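Tetracycline repressor protein class G (Acinetobacter baumannii, PDB 6RX9) probably represses the tetracycline resistance gene by binding its operator through an N-terminal helix-turn-helix, and loses affinity for that DNA when tetracycline binds. Local coordinates at residues 173-176 / 177-181. Sequence-based numbering, arbitrary orientation.
Sequences HDLF and HELET
Leu179 lies one helical turn beyond Leu175 and Phe176 and joins them in a small apolar patch on helix 170-182. Leu179 CB is 3.8 Å from both Phe176 O and Leu175 O, and from there the side chain runs back toward the preceding turn: Leu179 CG sits beside the backbone N (chi1 -76°) and comes within 3.4 Å of Leu175 O. Leu179 CD1 is still 3.7 Å from Leu175 O, but this methyl also does the apolar touching, 4.2 Å from Leu175 CG and equally far from Phe176 CD1, and it meets the phenyl ring obliquely. Leu175 reaches it because its own CG swings anti to the backbone N (chi1 171°), which brings its end closer to the following turn.

The backbone of the same turns is joined by i to i+4 bonds in the alpha-helical pattern. Glu178 N donates to Asp174 O at 3.0 Å, and Leu179 N to Leu175 O in a nearly straight bond (169°); the one from Glu180 N to Phe176 O is weak. Farther along, Thr181 OG1 turns back to donate to Glu178 O at 2.7 Å, giving that carbonyl a side-chain partner.

The apolar face packs on the second subunit, Leu175 against its Pro127, Phe176 against its Ile117 and Leu179 against its Trp132. Glu178 adds a long, weak ion pair to Lys128 of that subunit, making this part of the dimer interface mainly apolar with one charged group near it.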
ATOM      1  N   HIS A 173     -19.030  20.419  -2.156  1.00 59.68           N
ATOM      2  CA  HIS A 173     -20.064  19.541  -2.772  1.00 61.79           C
ATOM      3  C   HIS A 173     -19.712  19.227  -4.233  1.00 61.28           C
ATOM      4  O   HIS A 173     -19.493  18.042  -4.534  1.00 59.72           O
ATOM      5  CB  HIS A 173     -21.469  20.147  -2.660  1.00 64.92           C
ATOM      6  CG  HIS A 173     -22.532  19.235  -3.176  1.00 66.62           C
ATOM      7  ND1 HIS A 173     -22.708  17.957  -2.679  1.00 66.28           N
ATOM      8  CD2 HIS A 173     -23.461  19.397  -4.143  1.00 68.84           C
ATOM      9  CE1 HIS A 173     -23.702  17.373  -3.316  1.00 67.78           C
ATOM     10  NE2 HIS A 173     -24.184  18.236  -4.216  1.00 69.44           N
ATOM     11  N   ASP A 174     -19.672  20.245  -5.099  1.00 62.77           N
ATOM     12  CA  ASP A 174     -19.517  20.081  -6.572  1.00 63.50           C
ATOM     13  C   ASP A 174     -18.095  19.608  -6.901  1.00 61.60           C
ATOM     14  O   ASP A 174     -17.963  18.731  -7.783  1.00 61.20           O
ATOM     15  CB  ASP A 174     -19.895  21.363  -7.318  1.00 65.46           C
ATOM     16  CG  ASP A 174     -21.392  21.623  -7.374  1.00 68.57           C
ATOM     17  OD1 ASP A 174     -22.158  20.788  -6.848  1.00 69.15           O
ATOM     18  OD2 ASP A 174     -21.783  22.658  -7.943  1.00 70.66           O
ATOM     19  N   LEU A 175     -17.077  20.151  -6.223  1.00 61.09           N
ATOM     20  CA  LEU A 175     -15.659  19.710  -6.355  1.00 59.67           C
ATOM     21  C   LEU A 175     -15.593  18.183  -6.226  1.00 59.81           C
ATOM     22  O   LEU A 175     -15.035  17.535  -7.135  1.00 59.11           O
ATOM     23  CB  LEU A 175     -14.803  20.387  -5.279  1.00 58.36           C
ATOM     24  CG  LEU A 175     -13.367  19.872  -5.152  1.00 55.94           C
ATOM     25  CD1 LEU A 175     -12.614  20.014  -6.465  1.00 55.26           C
ATOM     26  CD2 LEU A 175     -12.625  20.590  -4.035  1.00 55.26           C
ATOM     27  N   PHE A 176     -16.154  17.639  -5.141  1.00 62.06           N
ATOM     28  CA  PHE A 176     -16.124  16.193  -4.790  1.00 62.87           C
ATOM     29  C   PHE A 176     -16.912  15.375  -5.823  1.00 64.76           C
ATOM     30  O   PHE A 176     -16.482  14.246  -6.130  1.00 63.55           O
ATOM     31  CB  PHE A 176     -16.642  15.977  -3.364  1.00 64.02           C
ATOM     32  CG  PHE A 176     -15.589  16.070  -2.287  1.00 63.43           C
ATOM     33  CD1 PHE A 176     -14.477  16.889  -2.432  1.00 62.82           C
ATOM     34  CD2 PHE A 176     -15.716  15.340  -1.114  1.00 64.18           C
ATOM     35  CE1 PHE A 176     -13.513  16.963  -1.439  1.00 61.85           C
ATOM     36  CE2 PHE A 176     -14.754  15.420  -0.118  1.00 63.32           C
ATOM     37  CZ  PHE A 176     -13.654  16.231  -0.282  1.00 62.23           C
ATOM     38  N   HIS A 177     -18.017  15.921  -6.344  1.00 68.70           N
ATOM     39  CA  HIS A 177     -18.871  15.275  -7.379  1.00 71.42           C
ATOM     40  C   HIS A 177     -18.056  15.075  -8.663  1.00 71.27           C
ATOM     41  O   HIS A 177     -18.115  13.967  -9.232  1.00 71.15           O
ATOM     42  CB  HIS A 177     -20.147  16.095  -7.635  1.00 74.57           C
ATOM     43  CG  HIS A 177     -21.286  15.287  -8.160  1.00 76.78           C
ATOM     44  ND1 HIS A 177     -21.166  14.466  -9.267  1.00 76.85           N
ATOM     45  CD2 HIS A 177     -22.565  15.172  -7.741  1.00 79.29           C
ATOM     46  CE1 HIS A 177     -22.322  13.877  -9.503  1.00 78.64           C
ATOM     47  NE2 HIS A 177     -23.197  14.294  -8.580  1.00 80.43           N
ATOM     48  N   GLU A 178     -17.321  16.109  -9.086  1.00 72.21           N
ATOM     49  CA  GLU A 178     -16.517  16.137 -10.339  1.00 72.80           C
ATOM     50  C   GLU A 178     -15.390  15.098 -10.258  1.00 71.35           C
ATOM     51  O   GLU A 178     -15.263  14.295 -11.207  1.00 71.32           O
ATOM     52  CB  GLU A 178     -15.960  17.544 -10.572  1.00 73.40           C
ATOM     53  CG  GLU A 178     -15.242  17.707 -11.901  1.00 73.53           C
ATOM     54  CD  GLU A 178     -14.855  19.135 -12.244  1.00 74.46           C
ATOM     55  OE1 GLU A 178     -15.645  20.053 -11.941  1.00 76.31           O
ATOM     56  OE2 GLU A 178     -13.760  19.329 -12.812  1.00 73.82           O
ATOM     57  N   LEU A 179     -14.612  15.121  -9.168  1.00 70.61           N
ATOM     58  CA  LEU A 179     -13.448  14.222  -8.925  1.00 68.98           C
ATOM     59  C   LEU A 179     -13.846  12.764  -9.185  1.00 69.55           C
ATOM     60  O   LEU A 179     -13.170  12.105 -10.003  1.00 68.80           O
ATOM     61  CB  LEU A 179     -12.963  14.399  -7.482  1.00 67.69           C
ATOM     62  CG  LEU A 179     -12.162  15.671  -7.203  1.00 67.18           C
ATOM     63  CD1 LEU A 179     -12.070  15.938  -5.709  1.00 66.82           C
ATOM     64  CD2 LEU A 179     -10.773  15.585  -7.817  1.00 65.76           C
ATOM     65  N   GLU A 180     -14.900  12.292  -8.509  0.80 71.21           N
ATOM     66  CA  GLU A 180     -15.394  10.889  -8.557  0.80 71.67           C
ATOM     67  C   GLU A 180     -15.658  10.469 -10.007  0.80 72.73           C
ATOM     68  O   GLU A 180     -15.102   9.435 -10.433  0.80 72.09           O
ATOM     69  CB  GLU A 180     -16.673  10.747  -7.726  0.80 73.30           C
ATOM     70  CG  GLU A 180     -17.398   9.428  -7.936  0.80 74.03           C
ATOM     71  CD  GLU A 180     -18.595   9.205  -7.027  0.80 75.85           C
ATOM     72  OE1 GLU A 180     -18.820   8.045  -6.628  0.80 76.20           O
ATOM     73  OE2 GLU A 180     -19.304  10.187  -6.732  0.80 77.14           O
ATOM     74  N   THR A 181     -16.482  11.242 -10.722  0.80 74.49           N
ATOM     75  CA  THR A 181     -17.047  10.898 -12.056  0.80 75.97           C
ATOM     76  C   THR A 181     -15.932  10.758 -13.101  0.80 74.75           C
ATOM     77  O   THR A 181     -15.993   9.793 -13.888  0.80 74.94           O
ATOM     78  CB  THR A 181     -18.085  11.938 -12.501  0.80 78.27           C
ATOM     79  OG1 THR A 181     -17.481  13.230 -12.430  0.80 77.90           O
ATOM     80  CG2 THR A 181     -19.344  11.914 -11.661  0.80 79.69           C
TER